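Side-chain contacts in GXWXG domain-containing protein (Thermomonospora curvata, PDB 4MVE), which is of unknown function but combines GXWXG and DUF4334 family regions in a single chain built around a curled antiparallel beta sheet: residues A[23-28]-A[142-147]; A[79-82]-A[86-89]. One frame throughout, in Å; residues are numbered along the deposited sequence.

Contact 1 of 2, residues A[23-28]-A[142-147]; sequences ATVEEL and ILYFHL
The phenol of Tyr144 donates a hydrogen bond to the carboxylate of Glu26, OH to OE1 at 2.5 Å, and the preceding residue, Val25, lays a methyl against the base of the same ring. OE1 lies in the plane of the ring at its edge and receives the bond on its anti lone pair, the one turned from OE2; the carboxylate stands almost upright to the ring, 83° between planes. Val25 CG1 approaches the ring obliquely, 3.6 Å from Tyr144 CG and 3.7 Å from Tyr144 CB, because chi1 of 178° sets this branch opposite the backbone N. The contact rests helix 22-29 on strand 143-149 of the curled antiparallel sheet. Tyrosine suits the junction: its greasy base meets valine while its hydroxyl reaches a polar partner. Glu26 CB adds a contact 3.8 Å from Tyr144 CE2, and Glu26 N lies over one ring face. Around this first shell, Arg104 makes a salt bridge to OE1 and also hydrogen-bonds Tyr144 OH, and Arg22 salt-bridges OE1 as well; two nearby cations would probably stabilise the charged carboxylate. Tyr29 meets the Tyr144 ring with planes inclined at about 55°.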
loop_
_atom_site.group_PDB
_atom_site.type_symbol
_atom_site.label_atom_id
_atom_site.label_comp_id
_atom_site.label_asym_id
_atom_site.label_seq_id
_atom_site.Cartn_x
_atom_site.Cartn_y
_atom_site.Cartn_z
ATOM N N ALA A 23 14.580 3.781 -5.734
ATOM C CA ALA A 23 14.793 4.838 -6.733
ATOM C C ALA A 23 14.030 4.556 -8.043
ATOM O O ALA A 23 13.410 5.463 -8.578
ATOM C CB ALA A 23 16.291 5.015 -7.025
ATOM N N THR A 24 14.028 3.318 -8.517
ATOM C CA THR A 24 13.317 2.967 -9.754
ATOM C C THR A 24 11.768 3.016 -9.549
ATOM O O THR A 24 11.046 3.466 -10.453
ATOM C CB THR A 24 13.779 1.592 -10.250
ATOM O OG1 THR A 24 15.212 1.592 -10.351
ATOM C CG2 THR A 24 13.146 1.208 -11.588
ATOM N N VAL A 25 11.267 2.562 -8.390
ATOM C CA VAL A 25 9.820 2.586 -8.139
ATOM C C VAL A 25 9.344 4.044 -8.045
ATOM O O VAL A 25 8.303 4.392 -8.615
ATOM C CB VAL A 25 9.349 1.759 -6.901
ATOM C CG1 VAL A 25 7.826 1.895 -6.722
ATOM C CG2 VAL A 25 9.731 0.278 -7.045
ATOM N N GLU A 26 10.113 4.879 -7.335
ATOM C CA GLU A 26 9.818 6.284 -7.137
ATOM C C GLU A 26 9.705 7.001 -8.475
ATOM O O GLU A 26 8.774 7.792 -8.641
ATOM C CB GLU A 26 10.891 6.927 -6.263
ATOM C CG GLU A 26 10.741 8.427 -6.106
ATOM C CD GLU A 26 11.306 8.913 -4.792
ATOM O OE1 GLU A 26 10.672 8.649 -3.744
ATOM O OE2 GLU A 26 12.436 9.452 -4.803
ATOM N N GLU A 27 10.639 6.733 -9.426
ATOM C CA GLU A 27 10.596 7.353 -10.764
ATOM C C GLU A 27 9.285 6.984 -11.457
ATOM O O GLU A 27 8.619 7.837 -12.040
ATOM C CB GLU A 27 11.791 6.920 -11.654
ATOM C CG GLU A 27 13.144 7.491 -11.267
ATOM C CD GLU A 27 14.364 6.666 -11.660
ATOM O OE1 GLU A 27 14.217 5.678 -12.418
ATOM O OE2 GLU A 27 15.475 7.010 -11.194
ATOM N N LEU A 28 8.895 5.727 -11.340
ATOM C CA LEU A 28 7.678 5.253 -11.976
ATOM C C LEU A 28 6.417 5.774 -11.244
ATOM O O LEU A 28 5.472 6.224 -11.899
ATOM C CB LEU A 28 7.694 3.716 -12.083
ATOM C CG LEU A 28 8.746 3.137 -13.087
ATOM C CD1 LEU A 28 8.970 1.635 -12.862
ATOM C CD2 LEU A 28 8.320 3.355 -14.537
ATOM N N ILE A 142 10.770 7.625 1.679
ATOM C CA ILE A 142 9.459 7.052 1.391
ATOM C C ILE A 142 9.685 5.582 0.953
ATOM O O ILE A 142 10.576 5.354 0.156
ATOM C CB ILE A 142 8.771 7.883 0.254
ATOM C CG1 ILE A 142 8.511 9.382 0.654
ATOM C CG2 ILE A 142 7.527 7.162 -0.337
ATOM C CD1 ILE A 142 7.619 9.672 1.862
ATOM N N LEU A 143 8.906 4.608 1.450
ATOM C CA LEU A 143 9.073 3.215 1.016
ATOM C C LEU A 143 7.794 2.764 0.236
ATOM O O LEU A 143 6.696 3.259 0.474
ATOM C CB LEU A 143 9.438 2.288 2.204
ATOM C CG LEU A 143 10.721 2.722 3.006
ATOM C CD1 LEU A 143 10.831 1.992 4.343
ATOM C CD2 LEU A 143 12.024 2.528 2.193
ATOM N N TYR A 144 7.957 1.863 -0.714
ATOM C CA TYR A 144 6.867 1.504 -1.596
ATOM C C TYR A 144 6.375 0.090 -1.420
ATOM O O TYR A 144 7.161 -0.820 -1.201
ATOM C CB TYR A 144 7.302 1.723 -3.071
ATOM C CG TYR A 144 7.655 3.169 -3.338
ATOM C CD1 TYR A 144 6.670 4.100 -3.655
ATOM C CD2 TYR A 144 8.965 3.619 -3.221
ATOM C CE1 TYR A 144 6.986 5.443 -3.858
ATOM C CE2 TYR A 144 9.283 4.964 -3.373
ATOM C CZ TYR A 144 8.293 5.873 -3.697
ATOM O OH TYR A 144 8.615 7.203 -3.832
ATOM N N PHE A 145 5.070 -0.093 -1.595
ATOM C CA PHE A 145 4.445 -1.406 -1.572
ATOM C C PHE A 145 3.346 -1.444 -2.652
ATOM O O PHE A 145 3.052 -0.414 -3.261
ATOM C CB PHE A 145 3.921 -1.754 -0.152
ATOM C CG PHE A 145 2.778 -0.885 0.314
ATOM C CD1 PHE A 145 3.022 0.311 1.004
ATOM C CD2 PHE A 145 1.453 -1.253 0.065
ATOM C CE1 PHE A 145 1.965 1.127 1.426
ATOM C CE2 PHE A 145 0.395 -0.434 0.467
ATOM C CZ PHE A 145 0.654 0.746 1.160
ATOM N N HIS A 146 2.726 -2.610 -2.889
ATOM C CA HIS A 146 1.681 -2.627 -3.913
ATOM C C HIS A 146 0.439 -3.326 -3.405
ATOM O O HIS A 146 0.519 -4.040 -2.424
ATOM C CB HIS A 146 2.181 -3.236 -5.244
ATOM C CG HIS A 146 2.916 -4.541 -5.130
ATOM N ND1 HIS A 146 2.242 -5.742 -4.966
ATOM C CD2 HIS A 146 4.244 -4.794 -5.173
ATOM C CE1 HIS A 146 3.176 -6.676 -4.928
ATOM N NE2 HIS A 146 4.390 -6.155 -5.062
ATOM N N LEU A 147 -0.728 -3.030 -4.014
ATOM C CA LEU A 147 -2.010 -3.645 -3.699
ATOM C C LEU A 147 -2.706 -4.050 -4.974
ATOM O O LEU A 147 -2.748 -3.271 -5.926
ATOM C CB LEU A 147 -2.935 -2.721 -2.864
ATOM C CG LEU A 147 -2.431 -2.200 -1.501
ATOM C CD1 LEU A 147 -3.336 -1.063 -0.987
ATOM C CD2 LEU A 147 -2.237 -3.349 -0.466
#

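Contact 2 of 2, residues A[79-82]-A[86-89]; sequences LCRS and SIYS
Tyr88 lies across strand 74-81, its ring reaching Cys80 and Ser82. Its chi1 of 77° sets CG between the backbone N and the carbonyl carbon, swinging the ring over the neighbouring strand. Beyond CB, CG passes the carbonyl of Cys80, and Tyr88 CD1 comes to 3.3 Å from Cys80 O and 3.8 Å from Ser82 CB. Tyr88 CE1 is 3.8 Å from Cys80 CB, CZ continues along that methylene, and the hydroxyl Tyr88 OH is still 4.0 Å from Cys80 CB at the tip. Cys80 SG sits obliquely to the ring, a sulfur-aromatic contact; a small, polarisable cysteine leaves the aromatic ring room to lie close. Tyr88 also touches Met62 on this side. The two strands form a beta hairpin, with Cys80 and Tyr88 as the antiparallel hydrogen-bonded pair: Cys80 N gives to Tyr88 O and Tyr88 N to Cys80 O, both nearly straight (166° and 168° at hydrogen). Toward the turn, Ser82 N bonds Ser86 O, and Asp84 accepts hydrogen bonds from both serine hydroxyls, a job for which short polar side chains are well fitted. The other face carries Leu79, Arg81, Ile87 and Ser89. There Ile87 CG2 packs 3.9 Å from Leu79 CB, while Ile87 CD1 lies over one face of the Arg81 guanidinium, 3.7 Å from Arg81 NH2. The arginine chain bends at chi3, bringing this flat group over the beta-branched neighbour, and NH1 hydrogen-bonds Gly85 O in the turn.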
loop_
_atom_site.group_PDB
_atom_site.type_symbol
_atom_site.label_atom_id
_atom_site.label_comp_id
_atom_site.label_asym_id
_atom_site.label_seq_id
_atom_site.Cartn_x
_atom_site.Cartn_y
_atom_site.Cartn_z
ATOM N N LEU A 79 -4.251 -6.983 7.399
ATOM C CA LEU A 79 -4.846 -8.305 7.261
ATOM C C LEU A 79 -3.703 -9.255 7.175
ATOM O O LEU A 79 -2.727 -8.943 6.492
ATOM C CB LEU A 79 -5.758 -8.412 6.024
ATOM C CG LEU A 79 -6.986 -7.475 5.959
ATOM C CD1 LEU A 79 -7.778 -7.738 4.641
ATOM C CD2 LEU A 79 -7.908 -7.641 7.221
ATOM N N CYS A 80 -3.756 -10.354 7.942
ATOM C CA CYS A 80 -2.678 -11.327 7.991
ATOM C C CYS A 80 -3.250 -12.685 7.839
ATOM O O CYS A 80 -4.451 -12.889 8.040
ATOM C CB CYS A 80 -1.868 -11.209 9.288
ATOM S SG CYS A 80 -1.063 -9.605 9.516
ATOM N N ARG A 81 -2.389 -13.623 7.501
ATOM C CA ARG A 81 -2.780 -15.006 7.364
ATOM C C ARG A 81 -2.358 -15.752 8.610
ATOM O O ARG A 81 -1.181 -15.705 9.008
ATOM C CB ARG A 81 -2.184 -15.615 6.099
ATOM C CG ARG A 81 -3.032 -16.760 5.578
ATOM C CD ARG A 81 -2.467 -17.337 4.310
ATOM N NE ARG A 81 -2.702 -16.500 3.129
ATOM C CZ ARG A 81 -3.798 -16.546 2.380
ATOM N NH1 ARG A 81 -4.820 -17.317 2.730
ATOM N NH2 ARG A 81 -3.896 -15.797 1.293
ATOM N N SER A 82 -3.345 -16.379 9.275
ATOM C CA SER A 82 -3.105 -17.180 10.473
ATOM C C SER A 82 -2.624 -18.596 10.035
ATOM O O SER A 82 -2.766 -18.921 8.846
ATOM C CB SER A 82 -4.367 -17.232 11.330
ATOM O OG SER A 82 -5.451 -17.799 10.615
ATOM N N SER A 86 -6.902 -18.971 7.123
ATOM C CA SER A 86 -7.920 -17.929 7.149
ATOM C C SER A 86 -7.268 -16.523 7.274
ATOM O O SER A 86 -6.142 -16.379 7.772
ATOM C CB SER A 86 -8.915 -18.173 8.276
ATOM O OG SER A 86 -8.320 -17.981 9.547
ATOM N N ILE A 87 -7.967 -15.498 6.791
ATOM C CA ILE A 87 -7.423 -14.150 6.849
ATOM C C ILE A 87 -8.118 -13.364 7.980
ATOM O O ILE A 87 -9.347 -13.361 8.065
ATOM C CB ILE A 87 -7.486 -13.462 5.457
ATOM C CG1 ILE A 87 -6.433 -14.132 4.520
ATOM C CG2 ILE A 87 -7.229 -11.950 5.585
ATOM C CD1 ILE A 87 -6.680 -14.034 3.039
ATOM N N TYR A 88 -7.302 -12.730 8.863
ATOM C CA TYR A 88 -7.795 -11.974 10.010
ATOM C C TYR A 88 -7.149 -10.598 10.072
ATOM O O TYR A 88 -6.023 -10.364 9.590
ATOM C CB TYR A 88 -7.564 -12.754 11.330
ATOM C CG TYR A 88 -6.134 -12.697 11.818
ATOM C CD1 TYR A 88 -5.146 -13.483 11.235
ATOM C CD2 TYR A 88 -5.752 -11.797 12.814
ATOM C CE1 TYR A 88 -3.822 -13.407 11.651
ATOM C CE2 TYR A 88 -4.426 -11.688 13.216
ATOM C CZ TYR A 88 -3.465 -12.497 12.635
ATOM O OH TYR A 88 -2.163 -12.428 13.052
ATOM N N SER A 89 -7.866 -9.696 10.701
ATOM C CA SER A 89 -7.424 -8.337 10.878
ATOM C C SER A 89 -6.603 -8.184 12.159
ATOM O O SER A 89 -7.149 -8.324 13.257
ATOM C CB SER A 89 -8.632 -7.410 10.914
ATOM O OG SER A 89 -8.166 -6.111 11.194
#

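From the N terminus the chain passes through helix 5-16 and then helix 22-29, which supplies one half of contact 1 and whose partner strand comes only near the C terminus. It then runs, with helix 54-61 on the way, through strands that include 42-48, 64-71 and 74-81, and turns back at once into strand 87-89; contact 2 closes this short local loop across three residues. Further strands follow before strand 143-149 returns to the helix, so the long closure of contact 1 encloses contact 2 and the two do not cross. Contact 1 ties an early helix to a late strand, contact 2 pairs sequence neighbours in a hairpin. Both involve strands of the one antiparallel sheet, their centres 25 Å apart.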